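Local coordinates for protein translation initiation factor eIF2B subunit epsilon (Schizosaccharomyces pombe, PDB 5B04) that forms part of the eIF2B complex, which catalyses exchange of GDP for GTP on the gamma subunit of translation initiation factor eIF2, at residues A346-G351 / C360-A365; F366-V371 / I383-V388. All coordinates share one frame; numbering follows the deposited sequence.

Contact 1: A346-G351 / C360-A365; sequences ANTIIG and CSIDSA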
# COMPACT_ATOMS: atom_id res chain seq x y z
N ALA I 346 -40.89 -21.19 17.91
CA ALA I 346 -40.31 -19.86 18.13
C ALA I 346 -40.31 -19.46 19.60
O ALA I 346 -41.35 -19.49 20.26
CB ALA I 346 -41.06 -18.83 17.31
N ASN I 347 -39.14 -19.08 20.10
CA ASN I 347 -38.98 -18.57 21.47
C ASN I 347 -39.34 -19.59 22.54
O ASN I 347 -39.71 -19.23 23.66
CB ASN I 347 -39.81 -17.29 21.65
CG ASN I 347 -39.41 -16.49 22.88
OD1 ASN I 347 -38.26 -16.55 23.33
ND2 ASN I 347 -40.35 -15.74 23.43
N THR I 348 -39.23 -20.88 22.21
CA THR I 348 -39.54 -21.92 23.18
C THR I 348 -38.31 -22.73 23.58
O THR I 348 -37.31 -22.76 22.86
CB THR I 348 -40.60 -22.91 22.65
OG1 THR I 348 -39.97 -23.93 21.88
CG2 THR I 348 -41.63 -22.19 21.80
N ILE I 349 -38.40 -23.38 24.74
CA ILE I 349 -37.35 -24.27 25.21
C ILE I 349 -37.86 -25.71 25.22
O ILE I 349 -38.93 -25.99 25.76
CB ILE I 349 -36.86 -23.88 26.61
CG1 ILE I 349 -36.21 -22.50 26.58
CG2 ILE I 349 -35.88 -24.91 27.15
CD1 ILE I 349 -35.84 -21.96 27.94
N ILE I 350 -37.10 -26.62 24.61
CA ILE I 350 -37.52 -28.01 24.48
C ILE I 350 -36.51 -28.96 25.10
O ILE I 350 -35.32 -28.92 24.78
CB ILE I 350 -37.73 -28.38 23.00
CG1 ILE I 350 -38.79 -27.47 22.37
CG2 ILE I 350 -38.14 -29.84 22.87
CD1 ILE I 350 -38.95 -27.66 20.88
N GLY I 351 -36.99 -29.83 25.99
CA GLY I 351 -36.12 -30.78 26.67
C GLY I 351 -35.66 -31.92 25.78
O GLY I 351 -35.94 -31.95 24.58
N CYS I 360 -47.31 -27.79 13.33
CA CYS I 360 -47.45 -27.28 14.69
C CYS I 360 -46.90 -25.86 14.80
O CYS I 360 -45.94 -25.50 14.11
CB CYS I 360 -46.73 -28.19 15.68
SG CYS I 360 -47.53 -29.79 15.93
N SER I 361 -47.51 -25.07 15.66
CA SER I 361 -47.03 -23.72 15.94
C SER I 361 -46.80 -23.54 17.44
O SER I 361 -47.75 -23.36 18.20
CB SER I 361 -48.01 -22.67 15.42
OG SER I 361 -47.57 -21.36 15.74
N ILE I 362 -45.54 -23.60 17.85
CA ILE I 362 -45.20 -23.46 19.26
C ILE I 362 -44.43 -22.16 19.50
O ILE I 362 -43.36 -21.95 18.93
CB ILE I 362 -44.37 -24.65 19.75
CG1 ILE I 362 -45.01 -25.97 19.30
CG2 ILE I 362 -44.23 -24.62 21.26
CD1 ILE I 362 -44.31 -27.20 19.81
N ASP I 363 -45.00 -21.29 20.33
CA ASP I 363 -44.42 -19.97 20.54
C ASP I 363 -44.32 -19.60 22.02
O ASP I 363 -45.33 -19.57 22.73
CB ASP I 363 -45.25 -18.91 19.80
CG ASP I 363 -44.74 -17.50 20.03
OD1 ASP I 363 -43.76 -17.11 19.36
OD2 ASP I 363 -45.31 -16.79 20.88
N SER I 364 -43.10 -19.32 22.48
CA SER I 364 -42.83 -18.87 23.84
C SER I 364 -43.23 -19.89 24.91
O SER I 364 -43.54 -19.52 26.04
CB SER I 364 -43.54 -17.54 24.12
OG SER I 364 -43.24 -16.59 23.11
N ALA I 365 -43.21 -21.17 24.56
CA ALA I 365 -43.60 -22.22 25.49
C ALA I 365 -42.40 -22.88 26.16
O ALA I 365 -41.25 -22.55 25.87
CB ALA I 365 -44.44 -23.27 24.76
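A346 meets the second segment through its backbone, in a parallel bridge with D363. Its N donates to I362 O at 2.8 Å with an N-H...O angle of 168°, and its O accepts from S364 N, also at 2.8 Å; using the residues on both sides of D363 is the parallel pattern. The D363 CA-H points at the same carbonyl, so A346 O has two donors. On the face that carries A346 and D363, the A346 methyl lies 3.8 Å from D363 OD1: with D363 CG anti to its backbone nitrogen (chi1 178°), the carboxylate end comes nearer A346. The other carboxylate oxygen, OD2, weakly accepts the S364 hydroxyl.

N347 and S364 sit one above the other. Both have positive phi, so the two chains turn the same corner in the same left-handed conformation, and S364 CA lies 3.1 Å from N347 O in a CA-H...O contact. N347 CB comes within 3.8 Å of S364 OG.

T348 then turns its methyl branch inward. CG2 is anti to the carbonyl carbon and touches I362 CG2 at 3.6 Å, while the A365 methyl lies 4.2 Å from T348 CG2. I349 makes the third backbone bond: its N donates to A365 O at 3.2 Å, the donor tilted 27° from the carbonyl plane, whereas its side chain leans on helix 277-288.

The contact thus joins successive coils of the left-handed beta-helix at a corner. Three backbone hydrogen bonds set the register, and the chemistry divides around them: the methyls of T348, I362 and A365 gather in a buried apolar group, while N347, D363 and S364 form a polar border that is at least partly exposed.

Contact 2: F366-V371 / I383-V388; sequences FLWEDV and ILANSV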
# COMPACT_ATOMS: atom_id res chain seq x y z
N PHE I 366 -42.68 -23.81 27.07
CA PHE I 366 -41.63 -24.57 27.74
C PHE I 366 -41.92 -26.06 27.68
O PHE I 366 -42.95 -26.53 28.17
CB PHE I 366 -41.49 -24.13 29.20
CG PHE I 366 -41.04 -22.71 29.37
CD1 PHE I 366 -41.96 -21.68 29.41
CD2 PHE I 366 -39.69 -22.41 29.50
CE1 PHE I 366 -41.54 -20.37 29.57
CE2 PHE I 366 -39.27 -21.10 29.66
CZ PHE I 366 -40.20 -20.08 29.70
N LEU I 367 -41.00 -26.81 27.08
CA LEU I 367 -41.14 -28.26 26.99
C LEU I 367 -40.00 -28.96 27.72
O LEU I 367 -38.83 -28.77 27.39
CB LEU I 367 -41.17 -28.71 25.53
CG LEU I 367 -42.53 -28.87 24.84
CD1 LEU I 367 -43.34 -27.58 24.87
CD2 LEU I 367 -42.31 -29.33 23.41
N TRP I 368 -40.35 -29.77 28.71
CA TRP I 368 -39.35 -30.55 29.42
C TRP I 368 -39.19 -31.90 28.72
O TRP I 368 -39.62 -32.04 27.58
CB TRP I 368 -39.74 -30.70 30.89
CG TRP I 368 -39.85 -29.37 31.61
CD1 TRP I 368 -39.56 -28.14 31.10
CD2 TRP I 368 -40.29 -29.15 32.96
NE1 TRP I 368 -39.79 -27.16 32.04
CE2 TRP I 368 -40.24 -27.75 33.19
CE3 TRP I 368 -40.73 -29.98 33.99
CZ2 TRP I 368 -40.60 -27.18 34.41
CZ3 TRP I 368 -41.09 -29.41 35.20
CH2 TRP I 368 -41.02 -28.03 35.40
N GLU I 369 -38.56 -32.87 29.37
CA GLU I 369 -38.20 -34.11 28.69
C GLU I 369 -39.39 -34.99 28.29
O GLU I 369 -40.43 -34.99 28.95
CB GLU I 369 -37.24 -34.93 29.55
CG GLU I 369 -35.85 -34.32 29.68
CD GLU I 369 -34.78 -35.37 29.86
OE1 GLU I 369 -35.06 -36.57 29.63
OE2 GLU I 369 -33.64 -35.01 30.24
N ASP I 370 -39.22 -35.72 27.19
CA ASP I 370 -40.17 -36.74 26.74
C ASP I 370 -41.59 -36.24 26.47
O ASP I 370 -42.54 -37.01 26.54
CB ASP I 370 -40.22 -37.89 27.76
CG ASP I 370 -38.89 -38.60 27.89
OD1 ASP I 370 -38.05 -38.16 28.69
OD2 ASP I 370 -38.68 -39.61 27.18
N VAL I 371 -41.73 -34.96 26.16
CA VAL I 371 -43.03 -34.41 25.79
C VAL I 371 -43.35 -34.75 24.34
O VAL I 371 -42.56 -34.47 23.44
CB VAL I 371 -43.09 -32.89 25.99
CG1 VAL I 371 -44.45 -32.35 25.55
CG2 VAL I 371 -42.82 -32.53 27.43
N ILE I 383 -46.11 -24.38 30.21
CA ILE I 383 -45.11 -25.34 30.65
C ILE I 383 -45.65 -26.76 30.58
O ILE I 383 -46.69 -27.06 31.16
CB ILE I 383 -44.64 -25.04 32.09
CG1 ILE I 383 -44.02 -23.64 32.16
CG2 ILE I 383 -43.63 -26.09 32.54
CD1 ILE I 383 -43.41 -23.31 33.51
N LEU I 384 -44.94 -27.61 29.86
CA LEU I 384 -45.32 -29.01 29.71
C LEU I 384 -44.25 -29.90 30.33
O LEU I 384 -43.20 -30.11 29.74
CB LEU I 384 -45.53 -29.37 28.24
CG LEU I 384 -46.82 -28.96 27.51
CD1 LEU I 384 -47.03 -27.45 27.49
CD2 LEU I 384 -46.82 -29.51 26.09
N ALA I 385 -44.52 -30.41 31.53
CA ALA I 385 -43.54 -31.20 32.26
C ALA I 385 -43.26 -32.54 31.58
O ALA I 385 -43.77 -32.81 30.49
CB ALA I 385 -44.01 -31.42 33.69
N ASN I 386 -42.45 -33.37 32.23
CA ASN I 386 -41.98 -34.61 31.62
C ASN I 386 -43.08 -35.58 31.20
O ASN I 386 -44.10 -35.71 31.88
CB ASN I 386 -41.02 -35.33 32.57
CG ASN I 386 -39.87 -34.45 33.02
OD1 ASN I 386 -39.66 -33.37 32.48
ND2 ASN I 386 -39.12 -34.92 34.01
N SER I 387 -42.86 -36.24 30.07
CA SER I 387 -43.75 -37.28 29.55
C SER I 387 -45.20 -36.83 29.40
O SER I 387 -46.13 -37.62 29.55
CB SER I 387 -43.69 -38.52 30.45
OG SER I 387 -42.44 -39.18 30.30
N VAL I 388 -45.39 -35.54 29.12
CA VAL I 388 -46.72 -35.03 28.80
C VAL I 388 -47.04 -35.30 27.34
O VAL I 388 -46.24 -34.99 26.45
CB VAL I 388 -46.83 -33.52 29.08
CG1 VAL I 388 -48.04 -32.93 28.38
CG2 VAL I 388 -46.91 -33.27 30.57
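The W368 indole rests on the coil of I383: I383 CG2 stands 3.6 Å above one ring face, offset toward the rim. N386 OD1 comes in at an edge, near the indole plane, its amide turned 67° from the ring, and the A385 methyl lies 3.6 Å from W368 CE3. The indole reaches all three with CG anti to the carbonyl carbon (chi1 -61°). The F366 ring also meets I383 obliquely, through CG1.

The backbones pair as a parallel ladder: L384 N donates to F366 O at 2.8 Å, and W368 N to L384 O at 3.0 Å. Beyond it, two type II turns, W368-V371 and A385-V388, stack in register, S387 N donating to E369 O at 3.0 Å in the carbonyl plane. N386 OD1 adds a weak bond from E369 N. On the side of the leucines, V371 CG1 packs 3.7 Å from L384 CD2, crossing it at about a right angle.

W368 NE1 is hydrogen-bonded to Y280 OH. Replacing W368 by an alanine removes the indole, which would probably leave I383 CG2 and the A385 methyl without their aromatic cover and Y280 OH without its partner.

Y280 belongs to helix 277-288 and also meets F366 and I383, whereas L367 and L384 face I373 of strand 372-373 in the beta-helix interior.

Followed from the N terminus, the chain closes contact 1 first, by passing through strand 355-356 and returning at 360-365; contact 2 opens directly afterwards at 366 and closes at 383-388. The two are in series, neither enclosing nor crossing the other, with centres 11 Å apart. Both pair residues 17 positions apart (A346 with D363, F366 with I383), one coil of the beta-helix per step. Contact 1 runs from the sheet of strands 344-346 and 361-363 round a corner; contact 2 continues on the sheet containing 349-350, 366-367 and 383-384. A probable hydrogen bond from L367 N to I349 O, 2.6 Å, joins them, and I349 and F366 both reach helix 277-288.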